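Local coordinates for protein heme oxygenase (Chlamydomonas reinhardtii, PDB 4RAJ) that probably cleaves heme oxidatively to biliverdin as a heme oxygenase of a green alga, at residues R95-Y106 with L168-Y179. Numbering follows the deposited sequence.
Sequences RAPGFKQDVQHY and LPDDVGTAAFDY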
loop_
_atom_site.group_PDB
_atom_site.type_symbol
_atom_site.label_atom_id
_atom_site.label_comp_id
_atom_site.label_asym_id
_atom_site.label_seq_id
_atom_site.Cartn_x
_atom_site.Cartn_y
_atom_site.Cartn_z
ATOM N N ARG A 95 -6.308 4.419 0.768
ATOM C CA ARG A 95 -6.194 4.219 -0.671
ATOM C C ARG A 95 -7.263 3.307 -1.279
ATOM O O ARG A 95 -7.453 3.339 -2.489
ATOM C CB ARG A 95 -4.819 3.605 -1.029
ATOM C CG ARG A 95 -3.596 4.462 -0.723
ATOM C CD ARG A 95 -3.574 5.714 -1.633
ATOM N NE ARG A 95 -4.294 6.832 -1.026
ATOM C CZ ARG A 95 -4.698 7.921 -1.689
ATOM N NH1 ARG A 95 -4.456 8.034 -2.989
ATOM N NH2 ARG A 95 -5.354 8.894 -1.051
ATOM N N ALA A 96 -7.913 2.455 -0.489
ATOM C CA ALA A 96 -8.795 1.436 -1.112
ATOM C C ALA A 96 -9.928 2.069 -1.962
ATOM O O ALA A 96 -10.229 1.576 -3.056
ATOM C CB ALA A 96 -9.381 0.493 -0.057
ATOM N N PRO A 97 -10.539 3.169 -1.483
ATOM C CA PRO A 97 -11.562 3.742 -2.368
ATOM C C PRO A 97 -11.000 4.280 -3.684
ATOM O O PRO A 97 -11.650 4.110 -4.716
ATOM C CB PRO A 97 -12.153 4.879 -1.531
ATOM C CG PRO A 97 -11.934 4.450 -0.123
ATOM C CD PRO A 97 -10.574 3.802 -0.148
ATOM N N GLY A 98 -9.821 4.902 -3.649
ATOM C CA GLY A 98 -9.144 5.333 -4.865
ATOM C C GLY A 98 -8.817 4.182 -5.822
ATOM O O GLY A 98 -9.028 4.277 -7.043
ATOM N N PHE A 99 -8.303 3.083 -5.279
ATOM C CA PHE A 99 -8.056 1.897 -6.110
ATOM C C PHE A 99 -9.348 1.373 -6.720
ATOM O O PHE A 99 -9.403 1.014 -7.885
ATOM C CB PHE A 99 -7.400 0.771 -5.298
ATOM C CG PHE A 99 -5.897 0.875 -5.213
ATOM C CD1 PHE A 99 -5.309 1.630 -4.206
ATOM C CD2 PHE A 99 -5.079 0.204 -6.126
ATOM C CE1 PHE A 99 -3.943 1.725 -4.112
ATOM C CE2 PHE A 99 -3.718 0.296 -6.043
ATOM C CZ PHE A 99 -3.141 1.059 -5.031
ATOM N N LYS A 100 -10.399 1.314 -5.922
ATOM C CA LYS A 100 -11.656 0.784 -6.433
ATOM C C LYS A 100 -12.188 1.672 -7.554
ATOM O O LYS A 100 -12.673 1.172 -8.558
ATOM C CB LYS A 100 -12.697 0.655 -5.320
ATOM C CG LYS A 100 -13.840 -0.285 -5.696
ATOM C CD LYS A 100 -15.012 -0.185 -4.727
ATOM C CE LYS A 100 -15.947 -1.371 -4.913
ATOM N NZ LYS A 100 -17.218 -1.182 -4.161
ATOM N N GLN A 101 -12.086 2.989 -7.392
ATOM C CA GLN A 101 -12.507 3.909 -8.449
ATOM C C GLN A 101 -11.772 3.647 -9.762
ATOM O O GLN A 101 -12.383 3.610 -10.836
ATOM C CB GLN A 101 -12.288 5.364 -8.011
ATOM C CG GLN A 101 -13.343 5.855 -7.049
ATOM C CD GLN A 101 -12.940 7.149 -6.364
ATOM O OE1 GLN A 101 -12.417 8.066 -7.002
ATOM N NE2 GLN A 101 -13.185 7.231 -5.058
ATOM N N ASP A 102 -10.460 3.475 -9.677
ATOM C CA ASP A 102 -9.659 3.214 -10.873
ATOM C C ASP A 102 -10.031 1.880 -11.518
ATOM O O ASP A 102 -10.205 1.792 -12.736
ATOM C CB ASP A 102 -8.171 3.228 -10.536
ATOM C CG ASP A 102 -7.639 4.627 -10.336
ATOM O OD1 ASP A 102 -8.366 5.606 -10.666
ATOM O OD2 ASP A 102 -6.485 4.741 -9.857
ATOM N N VAL A 103 -10.151 0.841 -10.705
ATOM C CA VAL A 103 -10.509 -0.468 -11.237
ATOM C C VAL A 103 -11.872 -0.427 -11.950
ATOM O O VAL A 103 -12.022 -0.990 -13.038
ATOM C CB VAL A 103 -10.511 -1.534 -10.117
ATOM C CG1 VAL A 103 -11.165 -2.832 -10.584
ATOM C CG2 VAL A 103 -9.066 -1.792 -9.638
ATOM N N GLN A 104 -12.861 0.234 -11.347
ATOM C CA GLN A 104 -14.160 0.341 -12.009
ATOM C C GLN A 104 -14.039 1.179 -13.277
ATOM O O GLN A 104 -14.638 0.846 -14.311
ATOM C CB GLN A 104 -15.212 0.924 -11.064
ATOM C CG GLN A 104 -15.565 -0.033 -9.929
ATOM C CD GLN A 104 -16.761 0.443 -9.096
ATOM O OE1 GLN A 104 -16.619 0.816 -7.925
ATOM N NE2 GLN A 104 -17.936 0.420 -9.700
ATOM N N HIS A 105 -13.240 2.239 -13.221
ATOM C CA HIS A 105 -13.053 3.080 -14.405
ATOM C C HIS A 105 -12.504 2.305 -15.606
ATOM O O HIS A 105 -13.045 2.372 -16.723
ATOM C CB HIS A 105 -12.116 4.259 -14.121
ATOM C CG HIS A 105 -11.845 5.084 -15.346
ATOM N ND1 HIS A 105 -10.641 5.064 -16.012
ATOM C CD2 HIS A 105 -12.663 5.884 -16.067
ATOM C CE1 HIS A 105 -10.717 5.846 -17.078
ATOM N NE2 HIS A 105 -11.928 6.365 -17.125
ATOM N N TYR A 106 -11.427 1.560 -15.387
ATOM C CA TYR A 106 -10.777 0.885 -16.505
ATOM C C TYR A 106 -11.539 -0.333 -16.993
ATOM O O TYR A 106 -11.605 -0.580 -18.197
ATOM C CB TYR A 106 -9.358 0.483 -16.111
ATOM C CG TYR A 106 -8.409 1.644 -15.987
ATOM C CD1 TYR A 106 -7.974 2.324 -17.119
ATOM C CD2 TYR A 106 -7.942 2.071 -14.743
ATOM C CE1 TYR A 106 -7.103 3.386 -17.024
ATOM C CE2 TYR A 106 -7.065 3.147 -14.642
ATOM C CZ TYR A 106 -6.652 3.797 -15.797
ATOM O OH TYR A 106 -5.784 4.867 -15.738
ATOM N N LEU A 168 -5.161 10.215 -20.085
ATOM C CA LEU A 168 -6.245 10.404 -19.130
ATOM C C LEU A 168 -6.607 11.866 -18.919
ATOM O O LEU A 168 -5.721 12.718 -18.859
ATOM C CB LEU A 168 -5.862 9.790 -17.783
ATOM C CG LEU A 168 -5.505 8.308 -17.762
ATOM C CD1 LEU A 168 -4.979 7.931 -16.377
ATOM C CD2 LEU A 168 -6.712 7.456 -18.136
ATOM N N PRO A 169 -7.912 12.153 -18.765
ATOM C CA PRO A 169 -8.353 13.441 -18.208
ATOM C C PRO A 169 -7.703 13.695 -16.848
ATOM O O PRO A 169 -7.275 12.755 -16.178
ATOM C CB PRO A 169 -9.868 13.272 -18.061
ATOM C CG PRO A 169 -10.228 12.151 -18.974
ATOM C CD PRO A 169 -9.039 11.247 -19.044
ATOM N N ASP A 170 -7.632 14.948 -16.426
ATOM C CA ASP A 170 -6.867 15.263 -15.227
ATOM C C ASP A 170 -7.510 14.744 -13.936
ATOM O O ASP A 170 -6.853 14.686 -12.899
ATOM C CB ASP A 170 -6.649 16.776 -15.127
ATOM C CG ASP A 170 -5.360 17.132 -14.404
ATOM O OD1 ASP A 170 -4.509 16.232 -14.230
ATOM O OD2 ASP A 170 -5.190 18.310 -14.017
ATOM N N ASP A 171 -8.781 14.350 -14.001
ATOM C CA ASP A 171 -9.532 13.986 -12.796
ATOM C C ASP A 171 -10.080 12.558 -12.820
ATOM O O ASP A 171 -10.963 12.209 -12.029
ATOM C CB ASP A 171 -10.688 14.963 -12.592
ATOM C CG ASP A 171 -11.602 15.033 -13.798
ATOM O OD1 ASP A 171 -11.100 14.863 -14.931
ATOM O OD2 ASP A 171 -12.820 15.247 -13.613
ATOM N N VAL A 172 -9.575 11.740 -13.740
ATOM C CA VAL A 172 -10.019 10.354 -13.865
ATOM C C VAL A 172 -8.834 9.423 -14.100
ATOM O O VAL A 172 -7.865 9.803 -14.776
ATOM C CB VAL A 172 -11.009 10.172 -15.042
ATOM C CG1 VAL A 172 -11.710 8.845 -14.927
ATOM C CG2 VAL A 172 -12.025 11.296 -15.089
ATOM N N GLY A 173 -8.892 8.213 -13.545
ATOM C CA GLY A 173 -7.926 7.190 -13.927
ATOM C C GLY A 173 -6.704 7.019 -13.051
ATOM O O GLY A 173 -5.975 6.034 -13.204
ATOM N N THR A 174 -6.458 7.965 -12.144
ATOM C CA THR A 174 -5.345 7.798 -11.206
ATOM C C THR A 174 -5.766 8.050 -9.774
ATOM O O THR A 174 -4.979 8.566 -8.973
ATOM C CB THR A 174 -4.148 8.729 -11.553
ATOM O OG1 THR A 174 -4.521 10.108 -11.391
ATOM C CG2 THR A 174 -3.664 8.488 -12.996
ATOM N N ALA A 175 -7.007 7.691 -9.440
ATOM C CA ALA A 175 -7.529 7.959 -8.099
ATOM C C ALA A 175 -6.752 7.199 -7.016
ATOM O O ALA A 175 -6.673 7.653 -5.873
ATOM C CB ALA A 175 -9.022 7.621 -8.024
ATOM N N ALA A 176 -6.168 6.063 -7.386
ATOM C CA ALA A 176 -5.324 5.295 -6.466
ATOM C C ALA A 176 -4.150 6.126 -5.959
ATOM O O ALA A 176 -3.659 5.911 -4.847
ATOM C CB ALA A 176 -4.806 4.026 -7.150
ATOM N N PHE A 177 -3.704 7.066 -6.792
ATOM C CA PHE A 177 -2.525 7.886 -6.518
ATOM C C PHE A 177 -2.848 9.371 -6.266
ATOM O O PHE A 177 -1.936 10.196 -6.160
ATOM C CB PHE A 177 -1.552 7.772 -7.695
ATOM C CG PHE A 177 -1.233 6.347 -8.067
ATOM C CD1 PHE A 177 -0.398 5.587 -7.270
ATOM C CD2 PHE A 177 -1.781 5.770 -9.206
ATOM C CE1 PHE A 177 -0.115 4.272 -7.608
ATOM C CE2 PHE A 177 -1.496 4.460 -9.550
ATOM C CZ PHE A 177 -0.667 3.710 -8.754
ATOM N N ASP A 178 -4.129 9.706 -6.167
ATOM C CA ASP A 178 -4.522 11.106 -5.991
ATOM C C ASP A 178 -4.682 11.496 -4.516
ATOM O O ASP A 178 -5.124 10.692 -3.688
ATOM C CB ASP A 178 -5.832 11.406 -6.723
ATOM C CG ASP A 178 -5.695 11.361 -8.242
ATOM O OD1 ASP A 178 -4.563 11.412 -8.788
ATOM O OD2 ASP A 178 -6.743 11.261 -8.896
ATOM N N TYR A 179 -4.333 12.744 -4.213
ATOM C CA TYR A 179 -4.486 13.302 -2.874
ATOM C C TYR A 179 -5.111 14.676 -3.001
ATOM O O TYR A 179 -4.421 15.691 -2.954
ATOM C CB TYR A 179 -3.132 13.379 -2.151
ATOM C CG TYR A 179 -2.556 11.989 -1.921
ATOM C CD1 TYR A 179 -1.847 11.338 -2.934
ATOM C CD2 TYR A 179 -2.736 11.328 -0.713
ATOM C CE1 TYR A 179 -1.337 10.052 -2.752
ATOM C CE2 TYR A 179 -2.221 10.036 -0.514
ATOM C CZ TYR A 179 -1.527 9.411 -1.542
ATOM O OH TYR A 179 -1.019 8.135 -1.380
HETATM O O HOH W 1 -4.471 4.383 -11.778
HETATM O O HOH W 2 -10.567 6.887 -11.693
#
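Arg95 lays its guanidinium flat on the ring of Tyr179, planes 9° apart and centres 3.8 Å from each other, a cation-pi stack. With the stack covering one face, the edge of the group turns to backbone oxygens: Arg95 NH1 donates to Ala176 O and, at 2.8 Å, to Asp178 O, which also takes a longer bond from Arg95 NH2. The arginine chain is bent twice, at chi2 (-67°) and chi3 (89°), which brings the guanidinium to the carbonyls, and Gly92 O and Leu93 O receive further bonds from NH2 and NE. A leucine here would probably leave the carbonyls of Ala176 and Asp178 without their donors and Tyr179 without its cationic partner. One turn on, the methyl of Ala176 sits centrally over the ring of Phe99, 3.7 Å from its centroid. In this all-helical heme oxygenase fold, Arg95, just before helix 96-107, and the helix itself pack against the long loop between helices 155-165 and 184-200. Asp102 reaches into that loop with both oxygens: OD1 accepts from Ala175 N through its syn lone pair, while Ala176 N meets Asp102 OD2 at 2.8 Å from above the carboxylate plane. Two waters tie the same carboxylate to Gly173 N and Gly173 O. Tyr106 OH donates to Gly173 O (2.8 Å), which lies near the ring's edge, and Leu168, its side chain opposed in direction to the tyrosine's, touches that hydroxyl with CD1. Val172 CG1 rests on the face of the His105 imidazole, 3.5 Å from its centroid.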